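Local coordinates for protein myosin-I heavy chain (Dictyostelium discoideum, PDB 5EJY) that acts as an actin-based ATPase motor in early phagocytosis and adhesion, represented here by a MyTH4-FERM module of its tail, at residues 204-207 with 211-214; 265-270 with 283-288. All coordinates share one frame; numbering follows the deposited sequence.

Contact 1 (204-207 with 211-214); sequences RITA and SLKG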
loop_
_atom_site.group_PDB
_atom_site.type_symbol
_atom_site.label_atom_id
_atom_site.label_comp_id
_atom_site.label_asym_id
_atom_site.label_seq_id
_atom_site.Cartn_x
_atom_site.Cartn_y
_atom_site.Cartn_z
ATOM N N ARG A 204 10.464 1.127 -3.621
ATOM C CA ARG A 204 11.310 -0.024 -3.397
ATOM C C ARG A 204 10.568 -1.046 -2.561
ATOM O O ARG A 204 10.018 -0.714 -1.508
ATOM C CB ARG A 204 12.581 0.420 -2.678
ATOM C CG ARG A 204 13.450 1.363 -3.515
ATOM C CD ARG A 204 14.257 2.311 -2.611
ATOM N NE ARG A 204 14.878 3.401 -3.364
ATOM C CZ ARG A 204 16.028 3.284 -4.017
ATOM N NH1 ARG A 204 16.672 2.125 -4.009
ATOM N NH2 ARG A 204 16.533 4.318 -4.678
ATOM N N ILE A 205 10.532 -2.285 -3.033
ATOM C CA ILE A 205 9.856 -3.351 -2.290
ATOM C C ILE A 205 10.881 -4.396 -1.851
ATOM O O ILE A 205 11.637 -4.916 -2.672
ATOM C CB ILE A 205 8.810 -4.074 -3.153
ATOM C CG1 ILE A 205 7.956 -3.088 -3.976
ATOM C CG2 ILE A 205 7.958 -5.006 -2.301
ATOM C CD1 ILE A 205 7.043 -2.229 -3.161
ATOM N N THR A 206 10.896 -4.715 -0.564
ATOM C CA THR A 206 11.811 -5.727 -0.056
ATOM C C THR A 206 11.226 -7.130 -0.235
ATOM O O THR A 206 10.092 -7.382 0.149
ATOM C CB THR A 206 12.075 -5.501 1.441
ATOM O OG1 THR A 206 12.554 -4.165 1.636
ATOM C CG2 THR A 206 13.104 -6.499 1.966
ATOM N N ALA A 207 12.003 -8.045 -0.808
ATOM C CA ALA A 207 11.572 -9.434 -0.932
ATOM C C ALA A 207 11.958 -10.205 0.338
ATOM O O ALA A 207 12.694 -9.691 1.172
ATOM C CB ALA A 207 12.186 -10.075 -2.178
ATOM N N SER A 211 16.331 -9.041 -0.678
ATOM C CA SER A 211 16.662 -8.299 -1.897
ATOM C C SER A 211 15.695 -7.143 -2.135
ATOM O O SER A 211 14.551 -7.153 -1.667
ATOM C CB SER A 211 16.710 -9.215 -3.124
ATOM O OG SER A 211 15.421 -9.693 -3.472
ATOM N N LEU A 212 16.167 -6.154 -2.884
ATOM C CA LEU A 212 15.419 -4.936 -3.115
ATOM C C LEU A 212 14.890 -4.869 -4.548
ATOM O O LEU A 212 15.671 -4.853 -5.489
ATOM C CB LEU A 212 16.330 -3.740 -2.859
ATOM C CG LEU A 212 15.654 -2.706 -1.977
ATOM C CD1 LEU A 212 14.284 -2.415 -2.553
ATOM C CD2 LEU A 212 15.565 -3.234 -0.552
ATOM N N LYS A 213 13.568 -4.833 -4.700
ATOM C CA LYS A 213 12.945 -4.743 -6.019
ATOM C C LYS A 213 12.390 -3.337 -6.253
ATOM O O LYS A 213 11.864 -2.722 -5.346
ATOM C CB LYS A 213 11.796 -5.738 -6.143
ATOM C CG LYS A 213 12.079 -7.124 -5.601
ATOM C CD LYS A 213 13.259 -7.769 -6.262
ATOM C CE LYS A 213 13.425 -9.192 -5.732
ATOM N NZ LYS A 213 14.586 -9.897 -6.348
ATOM N N GLY A 214 12.518 -2.818 -7.466
ATOM C CA GLY A 214 11.971 -1.505 -7.760
ATOM C C GLY A 214 10.693 -1.618 -8.574
ATOM O O GLY A 214 10.595 -2.487 -9.421
#
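I205 and K213 are joined by a reciprocal pair of backbone hydrogen bonds, the signature of a hydrogen-bonded antiparallel pair. I205 N donates to K213 O over 2.7 Å, almost straight at 173° and in the carbonyl plane. K213 N returns a bond to I205 O over 2.8 Å, with the donor tilted from the I205 carbonyl plane. Two residues further toward the turn, A207 N donates to S211 O at 2.8 Å. Two of these acceptors carry an additional CA-H...O contact: R204 CA lies 3.4 Å from K213 O, and T206 CA faces S211 O. The two strands form the first hairpin of the ubiquitin-like lobe of the FERM domain, running antiparallel with a marked twist, 144° between their directions.

Near the turn, S211 OG is hydrogen-bonded to D209 OD1, its stronger partner, and has a weak bond from K213 NZ, 3.0 Å from S211 OG. The lysine bends at chi2 (-58°) and then runs extended, which carries it back along its own strand toward the serine; on the way its CE passes 3.9 Å from A207 CB. I205 and K213 share a sheet face on which both side chains touch L230 of helix 223-233. On the other face, L212 spreads its two methyls between neighbours: CD1 lies close over R204 CB, and CD2 sits beside T206 OG1.

Because every strong bond across the pair is main-chain, the pairing needs no side-chain polar group from either segment, and the side chains divide the hairpin into an inner, helix-covered face and a more exposed outer one.

Contact 2 (265-270 with 283-288); sequences CDVLSK and VNFKFV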
loop_
_atom_site.group_PDB
_atom_site.type_symbol
_atom_site.label_atom_id
_atom_site.label_comp_id
_atom_site.label_asym_id
_atom_site.label_seq_id
_atom_site.Cartn_x
_atom_site.Cartn_y
_atom_site.Cartn_z
ATOM N N CYS A 265 0.453 4.498 -2.983
ATOM C CA CYS A 265 0.784 5.892 -2.681
ATOM C C CYS A 265 0.145 6.400 -1.377
ATOM O O CYS A 265 0.716 7.267 -0.705
ATOM C CB CYS A 265 0.441 6.816 -3.853
ATOM S SG CYS A 265 1.602 6.661 -5.236
ATOM N N ASP A 266 -1.020 5.871 -1.017
ATOM C CA ASP A 266 -1.619 6.227 0.274
ATOM C C ASP A 266 -0.723 5.760 1.435
ATOM O O ASP A 266 -0.656 6.402 2.489
ATOM C CB ASP A 266 -3.027 5.622 0.428
ATOM C CG ASP A 266 -4.098 6.413 -0.329
ATOM O OD1 ASP A 266 -3.837 7.574 -0.706
ATOM O OD2 ASP A 266 -5.210 5.870 -0.530
ATOM N N VAL A 267 -0.027 4.646 1.250
ATOM C CA VAL A 267 0.890 4.178 2.293
ATOM C C VAL A 267 2.048 5.168 2.438
ATOM O O VAL A 267 2.419 5.533 3.551
ATOM C CB VAL A 267 1.412 2.744 2.006
ATOM C CG1 VAL A 267 2.413 2.300 3.080
ATOM C CG2 VAL A 267 0.244 1.766 1.949
ATOM N N LEU A 268 2.594 5.632 1.311
ATOM C CA LEU A 268 3.638 6.665 1.349
ATOM C C LEU A 268 3.200 7.926 2.121
ATOM O O LEU A 268 3.990 8.522 2.859
ATOM C CB LEU A 268 4.074 7.052 -0.064
ATOM C CG LEU A 268 4.737 5.975 -0.934
ATOM C CD1 LEU A 268 5.069 6.547 -2.327
ATOM C CD2 LEU A 268 5.994 5.417 -0.262
ATOM N N SER A 269 1.948 8.338 1.934
ATOM C CA SER A 269 1.396 9.459 2.698
ATOM C C SER A 269 1.426 9.181 4.197
ATOM O O SER A 269 1.762 10.056 4.994
ATOM C CB SER A 269 -0.047 9.740 2.262
ATOM O OG SER A 269 -0.095 10.006 0.870
ATOM N N LYS A 270 1.060 7.964 4.579
ATOM C CA LYS A 270 1.061 7.585 6.003
ATOM C C LYS A 270 2.458 7.628 6.600
ATOM O O LYS A 270 2.644 8.011 7.766
ATOM C CB LYS A 270 0.468 6.193 6.203
ATOM C CG LYS A 270 -1.000 6.089 5.887
ATOM C CD LYS A 270 -1.679 5.035 6.747
ATOM C CE LYS A 270 -0.829 3.782 6.887
ATOM N NZ LYS A 270 -1.602 2.663 7.520
ATOM N N VAL A 283 11.881 6.429 11.741
ATOM C CA VAL A 283 10.951 5.783 10.823
ATOM C C VAL A 283 11.672 4.790 9.923
ATOM O O VAL A 283 12.311 5.169 8.939
ATOM C CB VAL A 283 10.204 6.806 9.950
ATOM C CG1 VAL A 283 9.298 6.091 8.960
ATOM C CG2 VAL A 283 9.394 7.748 10.826
ATOM N N ASN A 284 11.560 3.516 10.278
ATOM C CA ASN A 284 12.146 2.431 9.508
ATOM C C ASN A 284 11.062 1.723 8.699
ATOM O O ASN A 284 10.593 0.650 9.074
ATOM C CB ASN A 284 12.822 1.448 10.463
ATOM C CG ASN A 284 13.431 0.262 9.753
ATOM O OD1 ASN A 284 13.771 0.330 8.571
ATOM N ND2 ASN A 284 13.582 -0.841 10.479
ATOM N N PHE A 285 10.658 2.331 7.592
ATOM C CA PHE A 285 9.558 1.789 6.807
ATOM C C PHE A 285 10.039 0.965 5.624
ATOM O O PHE A 285 10.985 1.348 4.953
ATOM C CB PHE A 285 8.661 2.908 6.280
ATOM C CG PHE A 285 7.725 2.451 5.204
ATOM C CD1 PHE A 285 6.577 1.752 5.521
ATOM C CD2 PHE A 285 8.012 2.693 3.872
ATOM C CE1 PHE A 285 5.721 1.313 4.526
ATOM C CE2 PHE A 285 7.159 2.259 2.880
ATOM C CZ PHE A 285 6.015 1.563 3.213
ATOM N N LYS A 286 9.359 -0.149 5.365
ATOM C CA LYS A 286 9.574 -0.933 4.148
ATOM C C LYS A 286 8.238 -1.429 3.619
ATOM O O LYS A 286 7.333 -1.731 4.399
ATOM C CB LYS A 286 10.414 -2.182 4.449
ATOM C CG LYS A 286 11.724 -1.949 5.164
ATOM C CD LYS A 286 12.315 -3.284 5.624
ATOM C CE LYS A 286 13.792 -3.142 5.974
ATOM N N PHE A 287 8.127 -1.546 2.297
ATOM C CA PHE A 287 7.126 -2.424 1.718
ATOM C C PHE A 287 7.780 -3.795 1.689
ATOM O O PHE A 287 8.978 -3.905 1.404
ATOM C CB PHE A 287 6.802 -2.033 0.274
ATOM C CG PHE A 287 5.985 -0.778 0.125
ATOM C CD1 PHE A 287 4.650 -0.750 0.506
ATOM C CD2 PHE A 287 6.534 0.352 -0.477
ATOM C CE1 PHE A 287 3.887 0.402 0.336
ATOM C CE2 PHE A 287 5.782 1.496 -0.643
ATOM C CZ PHE A 287 4.451 1.515 -0.229
ATOM N N VAL A 288 7.009 -4.840 1.949
ATOM C CA VAL A 288 7.545 -6.192 1.856
ATOM C C VAL A 288 6.619 -7.083 1.032
ATOM O O VAL A 288 5.392 -7.055 1.205
ATOM C CB VAL A 288 7.726 -6.820 3.259
ATOM C CG1 VAL A 288 8.443 -8.158 3.148
ATOM C CG2 VAL A 288 8.509 -5.871 4.169
#
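F287 meets V267 and L268 where helix 264-277 lies against strand 285-291, the last strand of the ubiquitin-like (beta-grasp) lobe of the FERM domain. The axes of the two short segments run nearly antiparallel at 160° and approach to 10.5 Å, a gap bridged by the apolar side chains of V267, L268, F285 and F287, with no hydrogen bond between the segments.

F287 can be followed outward. Its CB leans on I205 of the neighbouring strand. With CG anti to the carbonyl carbon (chi1 -73°), the ring is carried over to the helix. There CE1 meets V267 twice, at 3.6 Å from V267 CG1 and 3.8 Å from V267 CB; on the other branch, CE2 touches L268 CD2 at 3.9 Å. The outermost atom, CZ, stays near V267, 4.0 Å from V267 CG1, so the aromatic end is straddled by consecutive helix residues. V267 and L268 both approach the ring obliquely.

F285, two residues back, turns its edge to this ring: F285 CZ stands 3.6 Å above the plane of F287, over its centre, giving an edge-to-face meeting of the two phenyls. I247 and L264 also touch F287 and extend the apolar layer. Were F287 cut back to an alanine, V267 and L268 would probably lose the ring they share, and F285 CZ the face it points into.

V267 ties the two aromatics together, because the same methyl that touches F287, V267 CG1, also lies 3.7 Å from F285 CZ.

Overall arrangement
Contacts 1 and 2 follow one another along the chain, and their centres lie about 13 Å apart within one lobe. Strand 201-207 connects them: on one edge it pairs with strand 212-217 in contact 1, on the other it runs parallel to strand 285-291, which supplies half of contact 2. The joint is direct, with T206 N 2.9 Å from F287 O, a probable hydrogen bond. I205 passes from the hairpin's helix-covered face into the aromatic core. Contact 1 lies at the margin of the mixed sheet, whereas contact 2 packs helix 264-277 on the face of its central strand; both are structural, one strand pairing and the other helix-on-sheet packing, within the ubiquitin-like lobe.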